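Local coordinates for glutamate receptor kainate-like protein (Pleurobrachia bachei, PDB 4ZDM) that probably serves as the ligand-binding part of a ctenophore ionotropic glutamate receptor, an ion channel subunit opened by glycine, at residues Arg32-Tyr37 against Thr55-Thr60; Pro19-Pro24 against Val40-Val45; Lys121-Asp126 against Gln136-Trp141. One frame throughout, in Å; residues are numbered along the deposited sequence.

Interaction 1. Residues Arg32-Tyr37 against Thr55-Thr60; sequences RDPSCY and TYNFIT. With SO4 (sulfate ion), chain D; SO4 (sulfate ion), chain B.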
loop_
_atom_site.group_PDB
_atom_site.type_symbol
_atom_site.label_atom_id
_atom_site.label_comp_id
_atom_site.label_asym_id
_atom_site.label_seq_id
_atom_site.Cartn_x
_atom_site.Cartn_y
_atom_site.Cartn_z
ATOM N N ARG A 32 -2.613 -11.064 -6.110
ATOM C CA ARG A 32 -3.163 -10.149 -5.103
ATOM C C ARG A 32 -4.669 -10.082 -5.110
ATOM O O ARG A 32 -5.280 -9.510 -4.222
ATOM C CB ARG A 32 -2.620 -8.733 -5.294
ATOM C CG ARG A 32 -1.117 -8.626 -5.119
ATOM C CD ARG A 32 -0.743 -7.168 -4.925
ATOM N NE ARG A 32 0.664 -6.986 -4.648
ATOM C CZ ARG A 32 1.228 -5.812 -4.371
ATOM N NH1 ARG A 32 0.513 -4.702 -4.363
ATOM N NH2 ARG A 32 2.522 -5.799 -4.090
ATOM N N ASP A 33 -5.319 -10.652 -6.128
ATOM C CA ASP A 33 -6.771 -10.513 -6.286
ATOM C C ASP A 33 -7.544 -11.442 -5.368
ATOM O O ASP A 33 -7.427 -12.645 -5.497
ATOM C CB ASP A 33 -7.146 -10.835 -7.746
ATOM C CG ASP A 33 -8.589 -10.572 -8.075
ATOM O OD1 ASP A 33 -9.427 -10.298 -7.219
ATOM O OD2 ASP A 33 -8.887 -10.696 -9.315
ATOM N N PRO A 34 -8.314 -10.899 -4.398
ATOM C CA PRO A 34 -9.048 -11.768 -3.485
ATOM C C PRO A 34 -10.025 -12.733 -4.152
ATOM O O PRO A 34 -10.332 -13.761 -3.542
ATOM C CB PRO A 34 -9.786 -10.763 -2.594
ATOM C CG PRO A 34 -8.915 -9.552 -2.597
ATOM C CD PRO A 34 -8.489 -9.477 -4.047
ATOM N N SER A 35 -10.476 -12.421 -5.357
ATOM C CA SER A 35 -11.418 -13.289 -6.036
ATOM C C SER A 35 -10.788 -14.607 -6.426
ATOM O O SER A 35 -11.526 -15.524 -6.763
ATOM C CB SER A 35 -12.023 -12.581 -7.245
ATOM O OG SER A 35 -11.058 -12.463 -8.270
ATOM N N CYS A 36 -9.473 -14.723 -6.372
ATOM C CA CYS A 36 -8.776 -15.943 -6.697
ATOM C C CYS A 36 -8.718 -16.921 -5.523
ATOM O O CYS A 36 -8.106 -17.986 -5.629
ATOM C CB CYS A 36 -7.337 -15.653 -7.129
ATOM S SG CYS A 36 -7.115 -14.740 -8.682
ATOM N N TYR A 37 -9.319 -16.566 -4.372
ATOM C CA TYR A 37 -9.177 -17.337 -3.139
ATOM C C TYR A 37 -10.495 -17.732 -2.509
ATOM O O TYR A 37 -11.510 -17.062 -2.719
ATOM C CB TYR A 37 -8.401 -16.511 -2.102
ATOM C CG TYR A 37 -6.991 -16.167 -2.508
ATOM C CD1 TYR A 37 -6.713 -15.062 -3.362
ATOM C CD2 TYR A 37 -5.927 -16.963 -2.124
ATOM C CE1 TYR A 37 -5.440 -14.746 -3.750
ATOM C CE2 TYR A 37 -4.645 -16.643 -2.509
ATOM C CZ TYR A 37 -4.403 -15.556 -3.311
ATOM O OH TYR A 37 -3.109 -15.328 -3.691
ATOM N N THR A 55 -11.722 -1.071 0.682
ATOM C CA THR A 55 -11.302 -1.884 -0.429
ATOM C C THR A 55 -9.990 -2.571 -0.043
ATOM O O THR A 55 -9.290 -2.111 0.887
ATOM C CB THR A 55 -11.107 -1.099 -1.723
ATOM O OG1 THR A 55 -10.119 -0.110 -1.550
ATOM C CG2 THR A 55 -12.393 -0.464 -2.162
ATOM N N TYR A 56 -9.618 -3.667 -0.711
ATOM C CA TYR A 56 -8.452 -4.419 -0.324
ATOM C C TYR A 56 -7.925 -5.320 -1.406
ATOM O O TYR A 56 -8.669 -5.731 -2.341
ATOM C CB TYR A 56 -8.747 -5.259 0.922
ATOM C CG TYR A 56 -9.761 -6.346 0.694
ATOM C CD1 TYR A 56 -11.126 -6.038 0.704
ATOM C CD2 TYR A 56 -9.373 -7.661 0.535
ATOM C CE1 TYR A 56 -12.097 -7.047 0.489
ATOM C CE2 TYR A 56 -10.330 -8.662 0.342
ATOM C CZ TYR A 56 -11.656 -8.337 0.329
ATOM O OH TYR A 56 -12.643 -9.310 0.143
ATOM N N ASN A 57 -6.630 -5.608 -1.294
ATOM C CA ASN A 57 -5.982 -6.679 -2.003
ATOM C C ASN A 57 -5.135 -7.475 -1.053
ATOM O O ASN A 57 -4.913 -7.042 0.114
ATOM C CB ASN A 57 -5.130 -6.172 -3.164
ATOM C CG ASN A 57 -5.998 -5.665 -4.293
ATOM O OD1 ASN A 57 -6.802 -6.407 -4.848
ATOM N ND2 ASN A 57 -5.947 -4.360 -4.561
ATOM N N PHE A 58 -4.677 -8.633 -1.490
ATOM C CA PHE A 58 -3.872 -9.503 -0.669
ATOM C C PHE A 58 -2.424 -9.427 -1.050
ATOM O O PHE A 58 -2.086 -9.303 -2.255
ATOM C CB PHE A 58 -4.329 -10.970 -0.849
ATOM C CG PHE A 58 -5.681 -11.309 -0.297
ATOM C CD1 PHE A 58 -6.283 -10.595 0.721
ATOM C CD2 PHE A 58 -6.385 -12.433 -0.770
ATOM C CE1 PHE A 58 -7.498 -10.960 1.229
ATOM C CE2 PHE A 58 -7.594 -12.775 -0.258
ATOM C CZ PHE A 58 -8.177 -12.042 0.726
ATOM N N ILE A 59 -1.495 -9.571 -0.113
ATOM C CA ILE A 59 -0.081 -9.593 -0.409
ATOM C C ILE A 59 0.503 -10.758 0.350
ATOM O O ILE A 59 0.316 -10.893 1.572
ATOM C CB ILE A 59 0.650 -8.284 -0.015
ATOM C CG1 ILE A 59 0.144 -7.123 -0.915
ATOM C CG2 ILE A 59 2.186 -8.478 -0.100
ATOM C CD1 ILE A 59 0.874 -5.836 -0.723
ATOM N N THR A 60 1.185 -11.649 -0.360
ATOM C CA THR A 60 1.846 -12.826 0.202
ATOM C C THR A 60 3.329 -12.545 0.357
ATOM O O THR A 60 3.994 -12.089 -0.612
ATOM C CB THR A 60 1.653 -14.015 -0.758
ATOM O OG1 THR A 60 0.267 -14.201 -0.972
ATOM C CG2 THR A 60 2.191 -15.292 -0.188
HETATM S S SO4 D . -2.635 -2.867 -4.307
HETATM O O1 SO4 D . -2.216 -4.198 -4.870
HETATM O O2 SO4 D . -1.410 -2.129 -3.916
HETATM O O3 SO4 D . -3.466 -3.139 -3.086
HETATM O O4 SO4 D . -3.411 -2.075 -5.267
HETATM S S SO4 B . 3.320 -2.198 -4.227
HETATM O O1 SO4 B . 3.065 -2.079 -5.704
HETATM O O2 SO4 B . 2.009 -2.298 -3.542
HETATM O O3 SO4 B . 4.018 -0.942 -3.789
HETATM O O4 SO4 B . 4.147 -3.364 -3.896
HETATM O O HOH W 1 -0.828 -16.430 -2.293
#
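P34 lies on the ring of F58 in a CH-pi contact. P34 CG stands 4.0 Å from the F58 ring centroid, only 4° off the ring normal. P34 CG also reaches Y56 CE2 at 3.4 Å. F58 in turn drives its edge at the face of Y37. This T-shaped pair has centroids 5.4 Å apart and planes at 74°.

One backbone bond joins the loop to strand 54-59: F58 N donates to R32 O at 2.9 Å, almost straight. D33 OD1 accepts from S35 N in an Asx turn.

The ionic side belongs to R32. Its chain is extended from CG to NE and runs alongside I59, and I59 CD1 sits over the middle of one guanidinium face. The edge is left for two sulfates: R32 NH1 binds one oxygen of each, and R32 NH2 bonds to the chain B sulfate. N57 ND2 donates to the chain D sulfate O3 at 3.1 Å. R11 and R32 of the second subunit also bond to the sulfates.

The sulfates probably come from the crystallisation liquor. They would offset the positive charge gathered between the subunits, while the proline-aromatic cluster packs the loop before helix 40-52, which carries the C28-C36 disulfide, onto strand 54-59 of the ligand-binding domain.

Interaction 2. Residues Pro19-Pro24 against Val40-Val45; sequences PFISEP and VNVEIV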
loop_
_atom_site.group_PDB
_atom_site.type_symbol
_atom_site.label_atom_id
_atom_site.label_comp_id
_atom_site.label_asym_id
_atom_site.label_seq_id
_atom_site.Cartn_x
_atom_site.Cartn_y
_atom_site.Cartn_z
ATOM N N PRO A 19 -7.816 -24.578 6.598
ATOM C CA PRO A 19 -9.056 -24.094 5.977
ATOM C C PRO A 19 -9.220 -22.577 5.953
ATOM O O PRO A 19 -10.263 -22.072 5.552
ATOM C CB PRO A 19 -10.136 -24.713 6.881
ATOM C CG PRO A 19 -9.500 -24.682 8.226
ATOM C CD PRO A 19 -8.037 -24.972 8.005
ATOM N N PHE A 20 -8.167 -21.865 6.339
ATOM C CA PHE A 20 -8.263 -20.430 6.542
ATOM C C PHE A 20 -8.180 -19.639 5.230
ATOM O O PHE A 20 -9.001 -18.734 4.994
ATOM C CB PHE A 20 -7.175 -19.993 7.507
ATOM C CG PHE A 20 -7.206 -20.721 8.827
ATOM C CD1 PHE A 20 -8.255 -20.527 9.728
ATOM C CD2 PHE A 20 -6.224 -21.658 9.135
ATOM C CE1 PHE A 20 -8.290 -21.264 10.942
ATOM C CE2 PHE A 20 -6.283 -22.356 10.336
ATOM C CZ PHE A 20 -7.294 -22.157 11.216
ATOM N N ILE A 21 -7.198 -19.979 4.379
ATOM C CA ILE A 21 -6.964 -19.305 3.084
ATOM C C ILE A 21 -6.490 -20.329 2.098
ATOM O O ILE A 21 -5.566 -21.094 2.394
ATOM C CB ILE A 21 -5.926 -18.155 3.190
ATOM C CG1 ILE A 21 -6.332 -17.158 4.275
ATOM C CG2 ILE A 21 -5.726 -17.465 1.820
ATOM C CD1 ILE A 21 -5.333 -16.069 4.522
ATOM N N SER A 22 -7.136 -20.395 0.934
ATOM C CA SER A 22 -6.681 -21.322 -0.108
ATOM C C SER A 22 -5.440 -20.875 -0.853
ATOM O O SER A 22 -5.018 -19.740 -0.749
ATOM C CB SER A 22 -7.822 -21.515 -1.104
ATOM O OG SER A 22 -8.005 -20.351 -1.877
ATOM N N GLU A 23 -4.825 -21.800 -1.607
ATOM C CA GLU A 23 -3.938 -21.366 -2.681
ATOM C C GLU A 23 -4.733 -20.517 -3.684
ATOM O O GLU A 23 -5.950 -20.676 -3.807
ATOM C CB GLU A 23 -3.325 -22.584 -3.398
ATOM C CG GLU A 23 -2.484 -23.438 -2.538
ATOM C CD GLU A 23 -1.146 -22.845 -2.152
ATOM O OE1 GLU A 23 -0.689 -21.855 -2.734
ATOM O OE2 GLU A 23 -0.485 -23.431 -1.253
ATOM N N PRO A 24 -4.051 -19.661 -4.427
ATOM C CA PRO A 24 -4.725 -18.928 -5.515
ATOM C C PRO A 24 -5.225 -19.915 -6.571
ATOM O O PRO A 24 -4.571 -20.938 -6.793
ATOM C CB PRO A 24 -3.634 -18.023 -6.080
ATOM C CG PRO A 24 -2.333 -18.632 -5.626
ATOM C CD PRO A 24 -2.625 -19.309 -4.312
ATOM N N VAL A 40 -12.065 -19.798 5.151
ATOM C CA VAL A 40 -12.756 -19.172 6.279
ATOM C C VAL A 40 -12.420 -17.700 6.371
ATOM O O VAL A 40 -13.297 -16.821 6.491
ATOM C CB VAL A 40 -12.392 -19.884 7.606
ATOM C CG1 VAL A 40 -12.941 -19.109 8.798
ATOM C CG2 VAL A 40 -12.880 -21.315 7.607
ATOM N N ASN A 41 -11.143 -17.402 6.325
ATOM C CA ASN A 41 -10.703 -16.033 6.595
ATOM C C ASN A 41 -10.945 -15.120 5.386
ATOM O O ASN A 41 -11.133 -13.912 5.557
ATOM C CB ASN A 41 -9.226 -15.990 6.964
ATOM C CG ASN A 41 -8.912 -16.642 8.282
ATOM O OD1 ASN A 41 -9.635 -17.527 8.760
ATOM N ND2 ASN A 41 -7.772 -16.273 8.859
ATOM N N VAL A 42 -10.924 -15.687 4.164
ATOM C CA VAL A 42 -11.256 -14.951 2.965
ATOM C C VAL A 42 -12.701 -14.496 3.063
ATOM O O VAL A 42 -13.014 -13.356 2.749
ATOM C CB VAL A 42 -10.979 -15.838 1.719
ATOM C CG1 VAL A 42 -11.447 -15.158 0.470
ATOM C CG2 VAL A 42 -9.494 -16.151 1.674
ATOM N N GLU A 43 -13.585 -15.395 3.519
ATOM C CA GLU A 43 -14.968 -15.002 3.695
ATOM C C GLU A 43 -15.161 -14.001 4.842
ATOM O O GLU A 43 -15.928 -13.020 4.721
ATOM C CB GLU A 43 -15.864 -16.235 3.909
ATOM C CG GLU A 43 -15.871 -17.112 2.661
ATOM C CD GLU A 43 -17.032 -18.112 2.621
ATOM O OE1 GLU A 43 -16.731 -19.253 2.236
ATOM O OE2 GLU A 43 -18.179 -17.691 2.909
ATOM N N ILE A 44 -14.423 -14.155 5.938
ATOM C CA ILE A 44 -14.475 -13.168 7.012
ATOM C C ILE A 44 -14.099 -11.784 6.489
ATOM O O ILE A 44 -14.747 -10.780 6.774
ATOM C CB ILE A 44 -13.582 -13.563 8.200
ATOM C CG1 ILE A 44 -14.166 -14.764 8.919
ATOM C CG2 ILE A 44 -13.355 -12.390 9.177
ATOM C CD1 ILE A 44 -13.276 -15.329 10.014
ATOM N N VAL A 45 -13.015 -11.713 5.736
ATOM C CA VAL A 45 -12.560 -10.441 5.211
ATOM C C VAL A 45 -13.576 -9.830 4.239
ATOM O O VAL A 45 -13.757 -8.606 4.244
ATOM C CB VAL A 45 -11.152 -10.590 4.553
ATOM C CG1 VAL A 45 -10.797 -9.389 3.691
ATOM C CG2 VAL A 45 -10.093 -10.819 5.644
#
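F20 and N41 each carry CG anti to the carbonyl carbon (chi1 -56° and -67°), and the two side chains lie side by side, pointing the same way, with ring and amide planes 62° apart. N41 OD1 comes to the edge of the F20 ring, 3.4 Å from F20 CD1. N41 ND2 on the other branch of the amide bonds to V92 O. This fixes the rotation of the amide, and OD1 is left buried against the ring with no hydrogen-bond partner.

Two successive backbone carbonyls meet the start of helix 40-52. P19 O accepts from V40 N at 2.9 Å, nearly straight. F20 O accepts from N41 N, also at 2.9 Å. Apolar contact is looser: I21 CG2 meets V42 CG2 at 4.0 Å, their side chains crossing at about a right angle.

P19 follows a cis peptide bond, and F20 and I21 fit a classic beta bulge. Y248 and Y251 of helix 243-254 pack on P19 and V40. The F20 side chain is about 6 Å from the bound glycine. Main-chain carbonyls thus satisfy N-H groups in the helix's first turn, and tie the helix start to a loop beside the ligand pocket.

Interaction 3. Residues Lys121-Asp126 against Gln136-Trp141; sequences KSDGTD and QDKYQW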
loop_
_atom_site.group_PDB
_atom_site.type_symbol
_atom_site.label_atom_id
_atom_site.label_comp_id
_atom_site.label_asym_id
_atom_site.label_seq_id
_atom_site.Cartn_x
_atom_site.Cartn_y
_atom_site.Cartn_z
ATOM N N LYS A 121 2.163 -40.643 12.930
ATOM C CA LYS A 121 1.594 -41.846 12.272
ATOM C C LYS A 121 1.673 -42.992 13.304
ATOM O O LYS A 121 2.732 -43.287 13.822
ATOM C CB LYS A 121 2.348 -42.178 10.993
ATOM C CG LYS A 121 1.732 -43.325 10.165
ATOM C CD LYS A 121 2.653 -43.664 8.985
ATOM C CE LYS A 121 2.356 -45.039 8.392
ATOM N NZ LYS A 121 3.407 -45.377 7.383
ATOM N N SER A 122 0.530 -43.559 13.647
ATOM C CA SER A 122 0.459 -44.554 14.731
ATOM C C SER A 122 1.256 -45.805 14.396
ATOM O O SER A 122 1.125 -46.355 13.303
ATOM C CB SER A 122 -0.999 -44.932 15.020
ATOM O OG SER A 122 -1.085 -45.763 16.173
ATOM N N ASP A 123 2.089 -46.224 15.346
ATOM C CA ASP A 123 2.911 -47.425 15.227
ATOM C C ASP A 123 2.439 -48.493 16.195
ATOM O O ASP A 123 3.008 -49.580 16.242
ATOM C CB ASP A 123 4.383 -47.116 15.523
ATOM C CG ASP A 123 5.085 -46.444 14.374
ATOM O OD1 ASP A 123 4.578 -46.526 13.237
ATOM O OD2 ASP A 123 6.156 -45.841 14.605
ATOM N N GLY A 124 1.411 -48.174 16.980
ATOM C CA GLY A 124 1.037 -49.005 18.110
ATOM C C GLY A 124 1.849 -48.636 19.342
ATOM O O GLY A 124 1.288 -48.437 20.423
ATOM N N THR A 125 3.171 -48.535 19.175
ATOM C CA THR A 125 4.060 -48.095 20.256
ATOM C C THR A 125 4.091 -46.572 20.368
ATOM O O THR A 125 5.163 -45.977 20.522
ATOM C CB THR A 125 5.518 -48.569 20.057
ATOM O OG1 THR A 125 6.081 -47.918 18.910
ATOM C CG2 THR A 125 5.591 -50.088 19.887
ATOM N N ASP A 126 2.925 -45.945 20.286
ATOM C CA ASP A 126 2.853 -44.499 20.364
ATOM C C ASP A 126 3.178 -44.041 21.780
ATOM O O ASP A 126 3.018 -44.783 22.753
ATOM C CB ASP A 126 1.472 -43.999 19.958
ATOM C CG ASP A 126 0.959 -44.652 18.685
ATOM O OD1 ASP A 126 1.769 -44.980 17.784
ATOM O OD2 ASP A 126 -0.269 -44.841 18.590
ATOM N N GLN A 136 13.583 -40.703 24.503
ATOM C CA GLN A 136 13.464 -41.843 23.611
ATOM C C GLN A 136 14.223 -41.557 22.334
ATOM O O GLN A 136 14.687 -40.439 22.134
ATOM C CB GLN A 136 11.993 -42.157 23.321
ATOM C CG GLN A 136 11.186 -40.994 22.734
ATOM C CD GLN A 136 11.410 -40.807 21.274
ATOM O OE1 GLN A 136 11.199 -41.729 20.487
ATOM N NE2 GLN A 136 11.795 -39.587 20.874
ATOM N N ASP A 137 14.361 -42.566 21.476
ATOM C CA ASP A 137 15.095 -42.391 20.226
ATOM C C ASP A 137 14.401 -43.051 19.039
ATOM O O ASP A 137 14.982 -43.164 17.962
ATOM C CB ASP A 137 16.523 -42.939 20.369
ATOM C CG ASP A 137 16.567 -44.294 21.056
ATOM O OD1 ASP A 137 15.763 -45.183 20.693
ATOM O OD2 ASP A 137 17.412 -44.465 21.966
ATOM N N LYS A 138 13.163 -43.491 19.226
ATOM C CA LYS A 138 12.385 -44.058 18.133
ATOM C C LYS A 138 11.837 -42.989 17.186
ATOM O O LYS A 138 11.827 -43.167 15.971
ATOM C CB LYS A 138 11.225 -44.880 18.691
ATOM C CG LYS A 138 10.291 -45.468 17.630
ATOM C CD LYS A 138 9.322 -46.457 18.272
ATOM C CE LYS A 138 8.246 -46.924 17.311
ATOM N NZ LYS A 138 8.727 -47.053 15.914
ATOM N N TYR A 139 11.385 -41.874 17.752
ATOM C CA TYR A 139 10.738 -40.841 16.951
ATOM C C TYR A 139 11.569 -39.591 16.873
ATOM O O TYR A 139 12.074 -39.114 17.887
ATOM C CB TYR A 139 9.397 -40.482 17.547
ATOM C CG TYR A 139 8.431 -41.616 17.561
ATOM C CD1 TYR A 139 7.681 -41.926 16.442
ATOM C CD2 TYR A 139 8.292 -42.403 18.694
ATOM C CE1 TYR A 139 6.791 -42.994 16.452
ATOM C CE2 TYR A 139 7.406 -43.469 18.719
ATOM C CZ TYR A 139 6.666 -43.757 17.597
ATOM O OH TYR A 139 5.786 -44.808 17.640
ATOM N N GLN A 140 11.711 -39.082 15.654
ATOM C CA GLN A 140 12.102 -37.697 15.438
ATOM C C GLN A 140 10.878 -36.810 15.681
ATOM O O GLN A 140 9.746 -37.274 15.684
ATOM C CB GLN A 140 12.590 -37.456 14.018
ATOM C CG GLN A 140 13.901 -38.162 13.680
ATOM C CD GLN A 140 14.371 -37.778 12.304
ATOM O OE1 GLN A 140 13.898 -38.320 11.311
ATOM N NE2 GLN A 140 15.263 -36.791 12.231
ATOM N N TRP A 141 11.117 -35.525 15.896
ATOM C CA TRP A 141 9.997 -34.591 15.904
ATOM C C TRP A 141 10.413 -33.285 15.255
ATOM O O TRP A 141 11.588 -32.989 15.113
ATOM C CB TRP A 141 9.492 -34.359 17.320
ATOM C CG TRP A 141 10.467 -33.726 18.274
ATOM C CD1 TRP A 141 10.544 -32.390 18.580
ATOM C CD2 TRP A 141 11.458 -34.372 19.076
ATOM N NE1 TRP A 141 11.520 -32.166 19.507
ATOM C CE2 TRP A 141 12.099 -33.372 19.830
ATOM C CE3 TRP A 141 11.873 -35.708 19.225
ATOM C CZ2 TRP A 141 13.134 -33.654 20.714
ATOM C CZ3 TRP A 141 12.902 -35.974 20.108
ATOM C CH2 TRP A 141 13.501 -34.950 20.853
HETATM O O HOH W 2 3.604 -43.737 16.644
#
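D123 and K138 form the salt bridge of this surface contact, with K138 NZ donating to D123 OD2 at 3.1 Å. The ammonium approaches from above the carboxylate plane, 43° out of it. The exact placing of the lysine end is doubtful, because K138 CE is modelled too close to T125 OG1. Y139 reaches the same loop with its hydroxyl. D123 OD2 and T125 O each lie 3.2 Å from Y139 OH, and T125 O sits at the edge of the tyrosine ring.

A water makes the next shell. It accepts from Y139 OH at 2.6 Å and donates to K121 O. Its very short approach to D126 OD1 is doubtful in detail.

D126 holds the loop around that water. Its OD1 takes D123 N at 2.8 Å and its OD2 takes S122 OG, each on a syn lone pair. On the other segment, Q136 brackets the backbone of Y139: OE1 accepts from Y139 N at 2.7 Å, and NE2 donates to Y139 O at 3.0 Å and also bonds to L133 O.

Residues 123-125 are poorly ordered, so the salt bridge is probably mobile and weakened by solvent. Y139 OH and its water also join the turn after strand 112-121 to the approach to strand 140-144.

Interactions 1 and 2 are neighbours, with centres 10 Å apart. Y37 packs against S22 and P24, and Y56 against V45, so the loop after strand 8-13, helix 40-52 and strand 54-59 pack together. Interaction 2 is the buried one and relies on main-chain bonds and apolar fit. Interaction 1 is partly buried: aromatic inside, ionic toward the second subunit. Interaction 3 lies across the chain's centre from interaction 1, about 25 Å away between nearest atoms. It is a surface contact of charge, hydroxyl and water. Interactions 1 and 3 reach the same mixed sheet, through strand 54-59 in one and strand 140-144 in the other.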